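Local atomic coordinates of peridinin-chlorophyll A protein (PDB entry 2C9E), a protein that binds peridinin and chlorophyll a and probably serves as a water-soluble antenna that captures solar energy in the blue-green range. Residues Val67-Ala81 with Lys216-Leu230. Residues are numbered along the deposited sequence; the frame is centred on the assembly and turned at random.
Sequences VEAHSKALDSAKKNA and KMMADGIDKTLEVAL. Unlike the reference sequence in segment 67-81: Lys79 (reference Thr). With MG (magnesium ion), chain L; CLA (chlorophyll a), chain B.
Lys78 reaches from just past the C-terminal end of helix 60-77 across to helix 215-231. Its CB rests on Ala219 CB (3.9 Å), and CG stands between its own backbone N and carbonyl carbon (chi1 67°), from where the extended chain runs over Asp220. CD lies beside Asp220 CA and OD1; CE comes close to an oxygen of each carboxylate, Asp220 OD1 and Asp223 OD2. Lys78 NZ is 2.5 Å from Asp220 OD1, met nearly along its C-O axis. Lys78 NZ is also 2.8 Å from Asp223 OD2, met on the anti lone pair. Water 3 accepts a further hydrogen bond from this ammonium. Lys224 holds Asp220 OD2 on the syn side, completing a salt-bridge network. With an alanine at Lys78, Asp220 OD1 would probably lose its partner across the helices, and Asp223 would be left with the magnesium ion to offset its charge on this side. Asp223 grips that ion with both oxygens, Asp223 OD1 at 2.5 Å from the metal. Ser71 adds its carbonyl O and OG, Asp75 its OD1, so the ion ties together two roughly antiparallel helices (147° between directions, axes 9.3 Å apart) from the two sequence-related halves of this all-helical antenna protein. The Asp75 and Asp223 carboxylate planes are turned 67° apart, and the cation probably offsets their mutual repulsion. Next to the metal site the packing is knobs-into-holes: Leu74 sits among Ala219, Ile222, Asp223 and Leu226, Leu74 CD1 3.5 Å from Asp223 CA, while Leu226 fits among Val67, His70, Ser71 and Leu74. Leu226 CD1 touches His70 CB; beyond it the imidazole has one face over chlorophyll a, its ND1 hydrogen-bonded to Ala66 O, and His70 NE2 2.6 Å from water 1, the ligand of the chlorophyll magnesium. Farther along, Val67 CG1 and Leu230 CD2 meet at 3.7 Å.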
ATOM      1  N   VAL A  67       9.062  -6.490  -3.757  1.00 24.76           N
ATOM      2  CA  VAL A  67       9.255  -5.185  -3.140  1.00 25.48           C
ATOM      3  C   VAL A  67      10.721  -4.748  -3.401  1.00 28.02           C
ATOM      4  O   VAL A  67      10.984  -3.593  -3.764  1.00 28.26           O
ATOM      5  CB  VAL A  67       8.962  -5.248  -1.593  1.00 22.86           C
ATOM      6  CG1 VAL A  67       9.345  -3.940  -0.924  1.00 22.58           C
ATOM      7  CG2 VAL A  67       7.477  -5.441  -1.350  1.00 21.86           C
ATOM      8  N   GLU A  68      11.672  -5.666  -3.236  1.00 29.37           N
ATOM      9  CA  GLU A  68      13.093  -5.339  -3.484  1.00 30.71           C
ATOM     10  C   GLU A  68      13.223  -4.809  -4.916  1.00 29.41           C
ATOM     11  O   GLU A  68      13.882  -3.780  -5.141  1.00 29.79           O
ATOM     12  CB  GLU A  68      14.006  -6.578  -3.322  1.00 34.11           C
ATOM     13  CG  GLU A  68      14.027  -7.165  -1.893  1.00 42.38           C
ATOM     14  CD  GLU A  68      14.927  -8.442  -1.697  1.00 47.01           C
ATOM     15  OE1 GLU A  68      14.513  -9.583  -2.072  1.00 49.08           O
ATOM     16  OE2 GLU A  68      16.053  -8.292  -1.135  1.00 50.45           O
ATOM     17  N   ALA A  69      12.582  -5.499  -5.867  1.00 24.95           N
ATOM     18  CA  ALA A  69      12.629  -5.104  -7.278  1.00 25.18           C
ATOM     19  C   ALA A  69      12.095  -3.680  -7.519  1.00 25.65           C
ATOM     20  O   ALA A  69      12.652  -2.926  -8.338  1.00 24.74           O
ATOM     21  CB  ALA A  69      11.841  -6.072  -8.122  1.00 23.32           C
ATOM     22  N   HIS A  70      11.037  -3.298  -6.788  1.00 24.65           N
ATOM     23  CA  HIS A  70      10.491  -1.959  -6.957  1.00 23.65           C
ATOM     24  C   HIS A  70      11.476  -0.994  -6.381  1.00 23.03           C
ATOM     25  O   HIS A  70      11.703   0.056  -6.947  1.00 21.55           O
ATOM     26  CB  HIS A  70       9.126  -1.791  -6.252  1.00 23.19           C
ATOM     27  CG  HIS A  70       7.981  -2.353  -7.030  1.00 21.24           C
ATOM     28  ND1 HIS A  70       7.676  -3.698  -7.032  1.00 22.06           N
ATOM     29  CD2 HIS A  70       7.086  -1.758  -7.863  1.00 22.44           C
ATOM     30  CE1 HIS A  70       6.630  -3.908  -7.827  1.00 23.92           C
ATOM     31  NE2 HIS A  70       6.255  -2.749  -8.344  1.00 21.74           N
ATOM     32  N   SER A  71      12.066  -1.340  -5.237  1.00 25.18           N
ATOM     33  CA  SER A  71      13.021  -0.430  -4.629  1.00 26.55           C
ATOM     34  C   SER A  71      14.227  -0.253  -5.554  1.00 27.76           C
ATOM     35  O   SER A  71      14.764   0.851  -5.718  1.00 28.34           O
ATOM     36  CB  SER A  71      13.513  -0.950  -3.295  1.00 28.69           C
ATOM     37  OG  SER A  71      14.584  -0.102  -2.876  1.00 30.52           O
ATOM     38  N   LYS A  72      14.660  -1.333  -6.170  1.00 26.45           N
ATOM     39  CA  LYS A  72      15.783  -1.176  -7.047  1.00 28.80           C
ATOM     40  C   LYS A  72      15.389  -0.347  -8.265  1.00 29.15           C
ATOM     41  O   LYS A  72      16.200   0.438  -8.785  1.00 27.33           O
ATOM     42  CB  LYS A  72      16.326  -2.529  -7.490  1.00 31.09           C
ATOM     43  CG  LYS A  72      17.496  -2.416  -8.468  1.00 33.52           C
ATOM     44  CD  LYS A  72      17.967  -3.807  -8.890  1.00 37.49           C
ATOM     45  CE  LYS A  72      19.222  -3.735  -9.781  1.00 39.23           C
ATOM     46  NZ  LYS A  72      20.191  -2.792  -9.147  1.00 41.32           N
ATOM     47  N   ALA A  73      14.147  -0.483  -8.717  1.00 26.89           N
ATOM     48  CA  ALA A  73      13.782   0.264  -9.903  1.00 26.03           C
ATOM     49  C   ALA A  73      13.649   1.736  -9.578  1.00 26.39           C
ATOM     50  O   ALA A  73      13.941   2.594 -10.428  1.00 26.08           O
ATOM     51  CB  ALA A  73      12.502  -0.292 -10.512  1.00 24.87           C
ATOM     52  N   LEU A  74      13.241   2.043  -8.354  1.00 25.96           N
ATOM     53  CA  LEU A  74      13.090   3.450  -7.951  1.00 28.47           C
ATOM     54  C   LEU A  74      14.479   4.137  -7.975  1.00 30.00           C
ATOM     55  O   LEU A  74      14.612   5.299  -8.378  1.00 29.42           O
ATOM     56  CB  LEU A  74      12.445   3.547  -6.556  1.00 24.78           C
ATOM     57  CG  LEU A  74      10.931   3.250  -6.552  1.00 21.99           C
ATOM     58  CD1 LEU A  74      10.436   3.112  -5.122  1.00 19.28           C
ATOM     59  CD2 LEU A  74      10.187   4.437  -7.271  1.00 20.19           C
ATOM     60  N   ASP A  75      15.508   3.407  -7.560  1.00 32.58           N
ATOM     61  CA  ASP A  75      16.875   3.939  -7.603  1.00 34.30           C
ATOM     62  C   ASP A  75      17.183   4.586  -8.976  1.00 35.17           C
ATOM     63  O   ASP A  75      17.839   5.618  -9.031  1.00 35.48           O
ATOM     64  CB  ASP A  75      17.892   2.827  -7.312  1.00 34.34           C
ATOM     65  CG  ASP A  75      17.894   2.384  -5.835  1.00 37.50           C
ATOM     66  OD1 ASP A  75      17.423   3.133  -4.935  1.00 38.84           O
ATOM     67  OD2 ASP A  75      18.396   1.273  -5.556  1.00 38.55           O
ATOM     68  N   SER A  76      16.712   3.996 -10.076  1.00 36.14           N
ATOM     69  CA  SER A  76      16.967   4.588 -11.400  1.00 38.29           C
ATOM     70  C   SER A  76      15.890   5.597 -11.827  1.00 38.62           C
ATOM     71  O   SER A  76      16.167   6.583 -12.535  1.00 39.85           O
ATOM     72  CB  SER A  76      17.116   3.492 -12.495  1.00 38.02           C
ATOM     73  OG  SER A  76      15.947   2.681 -12.681  1.00 40.16           O
ATOM     74  N   ALA A  77      14.662   5.382 -11.371  1.00 36.82           N
ATOM     75  CA  ALA A  77      13.571   6.252 -11.754  1.00 33.90           C
ATOM     76  C   ALA A  77      13.648   7.608 -11.116  1.00 34.38           C
ATOM     77  O   ALA A  77      13.433   8.623 -11.770  1.00 31.79           O
ATOM     78  CB  ALA A  77      12.235   5.591 -11.387  1.00 31.59           C
ATOM     79  N   LYS A  78      13.977   7.629  -9.831  1.00 37.09           N
ATOM     80  CA  LYS A  78      13.945   8.879  -9.109  1.00 40.52           C
ATOM     81  C   LYS A  78      15.010   9.874  -9.434  1.00 41.83           C
ATOM     82  O   LYS A  78      15.070  10.918  -8.790  1.00 42.65           O
ATOM     83  CB  LYS A  78      13.856   8.647  -7.580  1.00 41.58           C
ATOM     84  CG  LYS A  78      15.066   8.005  -6.890  1.00 42.85           C
ATOM     85  CD  LYS A  78      14.787   7.854  -5.394  1.00 40.77           C
ATOM     86  CE  LYS A  78      15.899   7.114  -4.697  1.00 41.45           C
ATOM     87  NZ  LYS A  78      15.606   6.922  -3.248  1.00 43.15           N
ATOM     88  N   LYS A  79      15.809   9.579 -10.457  1.00 42.24           N
ATOM     89  CA  LYS A  79      16.864  10.484 -10.888  1.00 43.34           C
ATOM     90  C   LYS A  79      16.396  11.339 -12.095  1.00 44.09           C
ATOM     91  O   LYS A  79      16.943  12.419 -12.328  1.00 46.09           O
ATOM     92  CB  LYS A  79      18.078   9.696 -11.336  1.00 44.05           C
ATOM     93  CG  LYS A  79      18.061   9.506 -12.856  1.00 44.06           C
ATOM     94  CD  LYS A  79      18.416   8.114 -13.234  1.00 43.62           C
ATOM     95  CE  LYS A  79      18.008   7.833 -14.665  1.00 42.32           C
ATOM     96  NZ  LYS A  79      18.412   6.417 -14.952  1.00 42.89           N
ATOM     97  N   ASN A  80      15.452  10.836 -12.899  1.00 41.67           N
ATOM     98  CA  ASN A  80      14.940  11.597 -14.041  1.00 39.01           C
ATOM     99  C   ASN A  80      13.557  12.203 -13.731  1.00 38.01           C
ATOM    100  O   ASN A  80      12.811  11.720 -12.857  1.00 34.69           O
ATOM    101  CB  ASN A  80      14.930  10.744 -15.318  1.00 40.24           C
ATOM    102  CG  ASN A  80      14.041   9.513 -15.212  1.00 40.86           C
ATOM    103  OD1 ASN A  80      12.826   9.634 -15.177  1.00 42.52           O
ATOM    104  ND2 ASN A  80      14.647   8.328 -15.169  1.00 37.45           N
ATOM    105  N   ALA A  81      13.243  13.302 -14.412  1.00 36.48           N
ATOM    106  CA  ALA A  81      12.013  14.032 -14.149  1.00 36.23           C
ATOM    107  C   ALA A  81      10.716  13.241 -14.362  1.00 36.48           C
ATOM    108  O   ALA A  81       9.693  13.519 -13.694  1.00 36.59           O
ATOM    109  CB  ALA A  81      11.990  15.319 -14.956  1.00 35.24           C
ATOM    110  N   LYS A 216       9.878  13.963  -7.501  1.00 26.41           N
ATOM    111  CA  LYS A 216      11.129  13.305  -7.105  1.00 24.91           C
ATOM    112  C   LYS A 216      11.179  13.015  -5.646  1.00 22.33           C
ATOM    113  O   LYS A 216      11.639  11.951  -5.243  1.00 20.81           O
ATOM    114  CB  LYS A 216      12.364  14.137  -7.492  1.00 26.52           C
ATOM    115  CG  LYS A 216      12.715  14.054  -8.976  1.00 29.55           C
ATOM    116  CD  LYS A 216      14.127  14.601  -9.212  1.00 32.80           C
ATOM    117  CE  LYS A 216      14.494  14.604 -10.702  1.00 36.14           C
ATOM    118  NZ  LYS A 216      15.878  15.162 -10.963  1.00 38.48           N
ATOM    119  N   MET A 217      10.709  13.959  -4.844  1.00 21.48           N
ATOM    120  CA  MET A 217      10.742  13.742  -3.414  1.00 21.70           C
ATOM    121  C   MET A 217       9.739  12.631  -3.037  1.00 21.65           C
ATOM    122  O   MET A 217       9.979  11.822  -2.091  1.00 20.71           O
ATOM    123  CB  MET A 217      10.434  15.036  -2.642  1.00 21.23           C
ATOM    124  CG  MET A 217      10.610  14.803  -1.156  1.00 23.14           C
ATOM    125  SD  MET A 217      10.471  16.212  -0.165  1.00 31.18           S
ATOM    126  CE  MET A 217      12.046  16.950  -0.642  1.00 30.76           C
ATOM    127  N   MET A 218       8.627  12.584  -3.764  1.00 21.52           N
ATOM    128  CA  MET A 218       7.605  11.546  -3.490  1.00 23.32           C
ATOM    129  C   MET A 218       8.147  10.129  -3.840  1.00 24.60           C
ATOM    130  O   MET A 218       7.983   9.149  -3.054  1.00 21.37           O
ATOM    131  CB  MET A 218       6.340  11.873  -4.291  1.00 22.66           C
ATOM    132  CG  MET A 218       5.219  10.820  -4.227  1.00 24.81           C
ATOM    133  SD  MET A 218       4.530  10.508  -2.603  1.00 23.89           S
ATOM    134  CE  MET A 218       3.489  11.926  -2.279  1.00 22.06           C
ATOM    135  N   ALA A 219       8.794  10.008  -5.021  1.00 25.36           N
ATOM    136  CA  ALA A 219       9.369   8.696  -5.407  1.00 26.76           C
ATOM    137  C   ALA A 219      10.411   8.292  -4.340  1.00 27.29           C
ATOM    138  O   ALA A 219      10.548   7.112  -3.968  1.00 28.21           O
ATOM    139  CB  ALA A 219      10.054   8.771  -6.822  1.00 23.92           C
ATOM    140  N   ASP A 220      11.146   9.275  -3.848  1.00 27.82           N
ATOM    141  CA  ASP A 220      12.164   8.996  -2.849  1.00 28.34           C
ATOM    142  C   ASP A 220      11.526   8.560  -1.559  1.00 26.71           C
ATOM    143  O   ASP A 220      12.034   7.686  -0.849  1.00 27.33           O
ATOM    144  CB  ASP A 220      13.041  10.219  -2.567  1.00 30.05           C
ATOM    145  CG  ASP A 220      14.186   9.861  -1.634  1.00 33.08           C
ATOM    146  OD1 ASP A 220      15.025   9.057  -2.073  1.00 33.93           O
ATOM    147  OD2 ASP A 220      14.234  10.318  -0.466  1.00 35.39           O
ATOM    148  N   GLY A 221      10.419   9.207  -1.233  1.00 26.22           N
ATOM    149  CA  GLY A 221       9.698   8.825  -0.032  1.00 26.07           C
ATOM    150  C   GLY A 221       9.200   7.393  -0.158  1.00 24.49           C
ATOM    151  O   GLY A 221       9.315   6.589   0.770  1.00 22.87           O
ATOM    152  N   ILE A 222       8.651   7.055  -1.321  1.00 24.72           N
ATOM    153  CA  ILE A 222       8.139   5.688  -1.504  1.00 23.76           C
ATOM    154  C   ILE A 222       9.280   4.702  -1.377  1.00 25.22           C
ATOM    155  O   ILE A 222       9.148   3.635  -0.761  1.00 24.90           O
ATOM    156  CB  ILE A 222       7.515   5.481  -2.891  1.00 23.48           C
ATOM    157  CG1 ILE A 222       6.275   6.397  -3.053  1.00 24.76           C
ATOM    158  CG2 ILE A 222       7.206   3.981  -3.102  1.00 21.15           C
ATOM    159  CD1 ILE A 222       5.166   6.153  -1.992  1.00 25.54           C
ATOM    160  N   ASP A 223      10.400   5.058  -2.000  1.00 24.75           N
ATOM    161  CA  ASP A 223      11.564   4.205  -1.990  1.00 25.79           C
ATOM    162  C   ASP A 223      12.059   3.979  -0.569  1.00 26.66           C
ATOM    163  O   ASP A 223      12.335   2.842  -0.191  1.00 26.84           O
ATOM    164  CB  ASP A 223      12.673   4.824  -2.835  1.00 26.12           C
ATOM    165  CG  ASP A 223      13.762   3.843  -3.122  1.00 28.25           C
ATOM    166  OD1 ASP A 223      13.456   2.640  -2.985  1.00 29.39           O
ATOM    167  OD2 ASP A 223      14.893   4.243  -3.483  1.00 27.05           O
ATOM    168  N   LYS A 224      12.170   5.054   0.219  1.00 25.93           N
ATOM    169  CA  LYS A 224      12.633   4.910   1.599  1.00 24.90           C
ATOM    170  C   LYS A 224      11.680   4.059   2.394  1.00 25.79           C
ATOM    171  O   LYS A 224      12.099   3.331   3.309  1.00 25.13           O
ATOM    172  CB  LYS A 224      12.782   6.289   2.268  1.00 25.69           C
ATOM    173  CG  LYS A 224      14.178   6.977   2.040  1.00 24.99           C
ATOM    174  CD  LYS A 224      14.195   8.351   2.650  1.00 24.85           C
ATOM    175  CE  LYS A 224      15.568   9.009   2.516  1.00 28.44           C
ATOM    176  NZ  LYS A 224      16.057   9.011   1.079  1.00 30.53           N
ATOM    177  N   THR A 225      10.385   4.164   2.070  1.00 23.46           N
ATOM    178  CA  THR A 225       9.368   3.392   2.787  1.00 21.51           C
ATOM    179  C   THR A 225       9.521   1.900   2.473  1.00 22.64           C
ATOM    180  O   THR A 225       9.401   1.036   3.351  1.00 22.04           O
ATOM    181  CB  THR A 225       7.953   3.913   2.386  1.00 22.24           C
ATOM    182  OG1 THR A 225       7.838   5.280   2.779  1.00 21.54           O
ATOM    183  CG2 THR A 225       6.853   3.158   3.076  1.00 20.17           C
ATOM    184  N   LEU A 226       9.748   1.579   1.206  1.00 22.03           N
ATOM    185  CA  LEU A 226       9.933   0.194   0.846  1.00 23.70           C
ATOM    186  C   LEU A 226      11.209  -0.324   1.542  1.00 23.92           C
ATOM    187  O   LEU A 226      11.222  -1.393   2.091  1.00 21.59           O
ATOM    188  CB  LEU A 226      10.061   0.067  -0.677  1.00 22.60           C
ATOM    189  CG  LEU A 226       8.801   0.400  -1.462  1.00 22.92           C
ATOM    190  CD1 LEU A 226       8.983  -0.197  -2.877  1.00 23.27           C
ATOM    191  CD2 LEU A 226       7.532  -0.179  -0.747  1.00 18.52           C
ATOM    192  N   GLU A 227      12.261   0.487   1.499  1.00 26.40           N
ATOM    193  CA  GLU A 227      13.572   0.206   2.093  1.00 28.19           C
ATOM    194  C   GLU A 227      13.323  -0.116   3.558  1.00 28.10           C
ATOM    195  O   GLU A 227      13.768  -1.157   4.032  1.00 29.46           O
ATOM    196  CB  GLU A 227      14.469   1.455   1.884  1.00 30.57           C
ATOM    197  CG  GLU A 227      15.913   1.446   2.431  1.00 39.67           C
ATOM    198  CD  GLU A 227      16.587   2.874   2.434  1.00 43.51           C
ATOM    199  OE1 GLU A 227      16.437   3.654   1.449  1.00 46.28           O
ATOM    200  OE2 GLU A 227      17.282   3.214   3.417  1.00 45.72           O
ATOM    201  N   VAL A 228      12.606   0.745   4.288  1.00 27.88           N
ATOM    202  CA  VAL A 228      12.283   0.459   5.706  1.00 27.37           C
ATOM    203  C   VAL A 228      11.497  -0.851   5.849  1.00 28.69           C
ATOM    204  O   VAL A 228      11.736  -1.642   6.782  1.00 27.20           O
ATOM    205  CB  VAL A 228      11.453   1.592   6.344  1.00 27.46           C
ATOM    206  CG1 VAL A 228      10.736   1.114   7.551  1.00 27.83           C
ATOM    207  CG2 VAL A 228      12.359   2.721   6.727  1.00 28.78           C
ATOM    208  N   ALA A 229      10.573  -1.100   4.916  1.00 27.57           N
ATOM    209  CA  ALA A 229       9.788  -2.305   4.992  1.00 28.09           C
ATOM    210  C   ALA A 229      10.682  -3.546   4.862  1.00 29.20           C
ATOM    211  O   ALA A 229      10.439  -4.554   5.514  1.00 26.98           O
ATOM    212  CB  ALA A 229       8.716  -2.313   3.922  1.00 25.36           C
ATOM    213  N   LEU A 230      11.715  -3.482   4.022  1.00 30.83           N
ATOM    214  CA  LEU A 230      12.571  -4.668   3.859  1.00 32.14           C
ATOM    215  C   LEU A 230      13.393  -5.006   5.116  1.00 32.47           C
ATOM    216  O   LEU A 230      13.842  -6.130   5.254  1.00 33.85           O
ATOM    217  CB  LEU A 230      13.486  -4.524   2.642  1.00 31.83           C
ATOM    218  CG  LEU A 230      13.076  -5.007   1.229  1.00 33.25           C
ATOM    219  CD1 LEU A 230      11.927  -5.951   1.228  1.00 28.77           C
ATOM    220  CD2 LEU A 230      12.804  -3.830   0.374  1.00 33.05           C
TER
HETATM  221 MG    MG L1337      15.759   1.821  -3.596  1.00 27.15          MG
HETATM  222 MG   CLA B1327       2.377  -1.932  -8.690  1.00 19.38          MG
HETATM  223  CHA CLA B1327      -0.422  -3.255 -10.442  1.00 17.97           C
HETATM  224  CHB CLA B1327       1.829   1.151 -10.314  1.00 18.14           C
HETATM  225  CHC CLA B1327       4.313  -0.254  -6.358  1.00 17.29           C
HETATM  226  CHD CLA B1327       2.330  -4.772  -6.673  1.00 19.02           C
HETATM  227  NA  CLA B1327       0.834  -1.173 -10.130  1.00 18.31           N
HETATM  228  C1A CLA B1327      -0.140  -1.939 -10.787  1.00 19.08           C
HETATM  229  C2A CLA B1327      -0.777  -1.120 -11.912  1.00 21.13           C
HETATM  230  C3A CLA B1327       0.034   0.187 -11.944  1.00 18.12           C
HETATM  231  C4A CLA B1327       0.955   0.106 -10.732  1.00 20.33           C
HETATM  232  CMA CLA B1327       0.846   0.277 -13.297  1.00 17.96           C
HETATM  233  CAA CLA B1327      -2.249  -0.768 -11.705  1.00 18.70           C
HETATM  234  CBA CLA B1327      -2.473  -0.117 -10.358  1.00 21.70           C
HETATM  235  CGA CLA B1327      -3.887   0.382 -10.187  1.00 22.44           C
HETATM  236  O1A CLA B1327      -4.828  -0.408 -10.321  1.00 23.70           O
HETATM  237  O2A CLA B1327      -4.152   1.668  -9.901  1.00 22.35           O
HETATM  238  NB  CLA B1327       3.072   0.050  -8.472  1.00 19.05           N
HETATM  239  C1B CLA B1327       2.776   1.123  -9.291  1.00 18.73           C
HETATM  240  C2B CLA B1327       3.644   2.224  -8.916  1.00 17.80           C
HETATM  241  C3B CLA B1327       4.362   1.834  -7.819  1.00 18.62           C
HETATM  242  C4B CLA B1327       3.912   0.500  -7.469  1.00 18.73           C
HETATM  243  CMB CLA B1327       3.812   3.607  -9.595  1.00 15.98           C
HETATM  244  CAB CLA B1327       5.390   2.765  -7.322  1.00 22.62           C
HETATM  245  CBB CLA B1327       6.261   2.409  -6.283  1.00 24.50           C
HETATM  246  NC  CLA B1327       3.173  -2.424  -6.858  1.00 18.93           N
HETATM  247  C1C CLA B1327       3.973  -1.597  -6.076  1.00 19.08           C
HETATM  248  C2C CLA B1327       4.456  -2.356  -4.931  1.00 19.57           C
HETATM  249  C3C CLA B1327       3.915  -3.613  -5.019  1.00 19.96           C
HETATM  250  C4C CLA B1327       3.120  -3.675  -6.247  1.00 20.11           C
HETATM  251  CMC CLA B1327       5.494  -1.844  -3.864  1.00 16.69           C
HETATM  252  CAC CLA B1327       4.164  -4.720  -4.011  1.00 20.91           C
HETATM  253  CBC CLA B1327       5.053  -5.815  -4.614  1.00 18.67           C
HETATM  254  ND  CLA B1327       1.208  -3.612  -8.488  1.00 19.85           N
HETATM  255  C1D CLA B1327       1.412  -4.746  -7.746  1.00 17.35           C
HETATM  256  C2D CLA B1327       0.534  -5.816  -8.198  1.00 18.83           C
HETATM  257  C3D CLA B1327      -0.186  -5.293  -9.217  1.00 17.76           C
HETATM  258  C4D CLA B1327       0.254  -3.946  -9.418  1.00 18.34           C
HETATM  259  CMD CLA B1327       0.384  -7.251  -7.682  1.00 19.47           C
HETATM  260  CAD CLA B1327      -1.225  -5.541 -10.188  1.00 18.70           C
HETATM  261  OBD CLA B1327      -1.730  -6.602 -10.574  1.00 18.49           O
HETATM  262  CBD CLA B1327      -1.618  -4.168 -10.789  1.00 19.21           C
HETATM  263  CGD CLA B1327      -1.804  -4.278 -12.280  1.00 18.46           C
HETATM  264  O1D CLA B1327      -0.837  -4.084 -13.048  1.00 18.24           O
HETATM  265  O2D CLA B1327      -3.043  -4.590 -12.758  1.00 18.70           O
HETATM  266  CED CLA B1327      -3.303  -4.803 -14.105  1.00 20.00           C
HETATM  267  C1  CLA B1327      -5.484   1.996  -9.408  1.00 22.27           C
HETATM  268  C2  CLA B1327      -5.595   1.557  -8.034  1.00 21.54           C
HETATM  269  C3  CLA B1327      -6.510   0.671  -7.523  1.00 19.55           C
HETATM  270  C4  CLA B1327      -7.584   0.034  -8.382  1.00 20.11           C
HETATM  271  C5  CLA B1327      -6.577   0.273  -6.068  1.00 20.76           C
HETATM  272  C6  CLA B1327      -5.481   0.917  -5.179  1.00 20.21           C
HETATM  273  C7  CLA B1327      -5.703   0.557  -3.707  1.00 18.69           C
HETATM  274  C8  CLA B1327      -4.676   1.179  -2.771  1.00 19.13           C
HETATM  275  C9  CLA B1327      -3.282   0.554  -2.978  1.00 20.74           C
HETATM  276  C10 CLA B1327      -5.179   1.079  -1.332  1.00 20.84           C
HETATM  277  C11 CLA B1327      -4.323   1.844  -0.324  1.00 20.81           C
HETATM  278  C12 CLA B1327      -4.796   1.760   1.160  1.00 18.07           C
HETATM  279  C13 CLA B1327      -3.857   2.531   2.127  1.00 19.90           C
HETATM  280  C14 CLA B1327      -4.177   2.241   3.580  1.00 21.06           C
HETATM  281  C15 CLA B1327      -3.946   4.044   1.862  1.00 19.34           C
HETATM  282  C16 CLA B1327      -2.949   4.862   2.657  1.00 18.50           C
HETATM  283  C17 CLA B1327      -3.027   6.291   2.239  1.00 20.20           C
HETATM  284  C18 CLA B1327      -2.079   7.242   2.984  1.00 19.39           C
HETATM  285  C19 CLA B1327      -2.421   7.432   4.443  1.00 20.66           C
HETATM  286  C20 CLA B1327      -2.052   8.578   2.293  1.00 20.01           C
HETATM  287  O   HOH W   1       4.152  -2.543  -9.840  1.00 14.13           O
HETATM  288  O   HOH W   2      16.361   2.212  -0.960  1.00 39.71           O
HETATM  289  O   HOH W   3      16.587   6.104  -0.783  1.00 50.80           O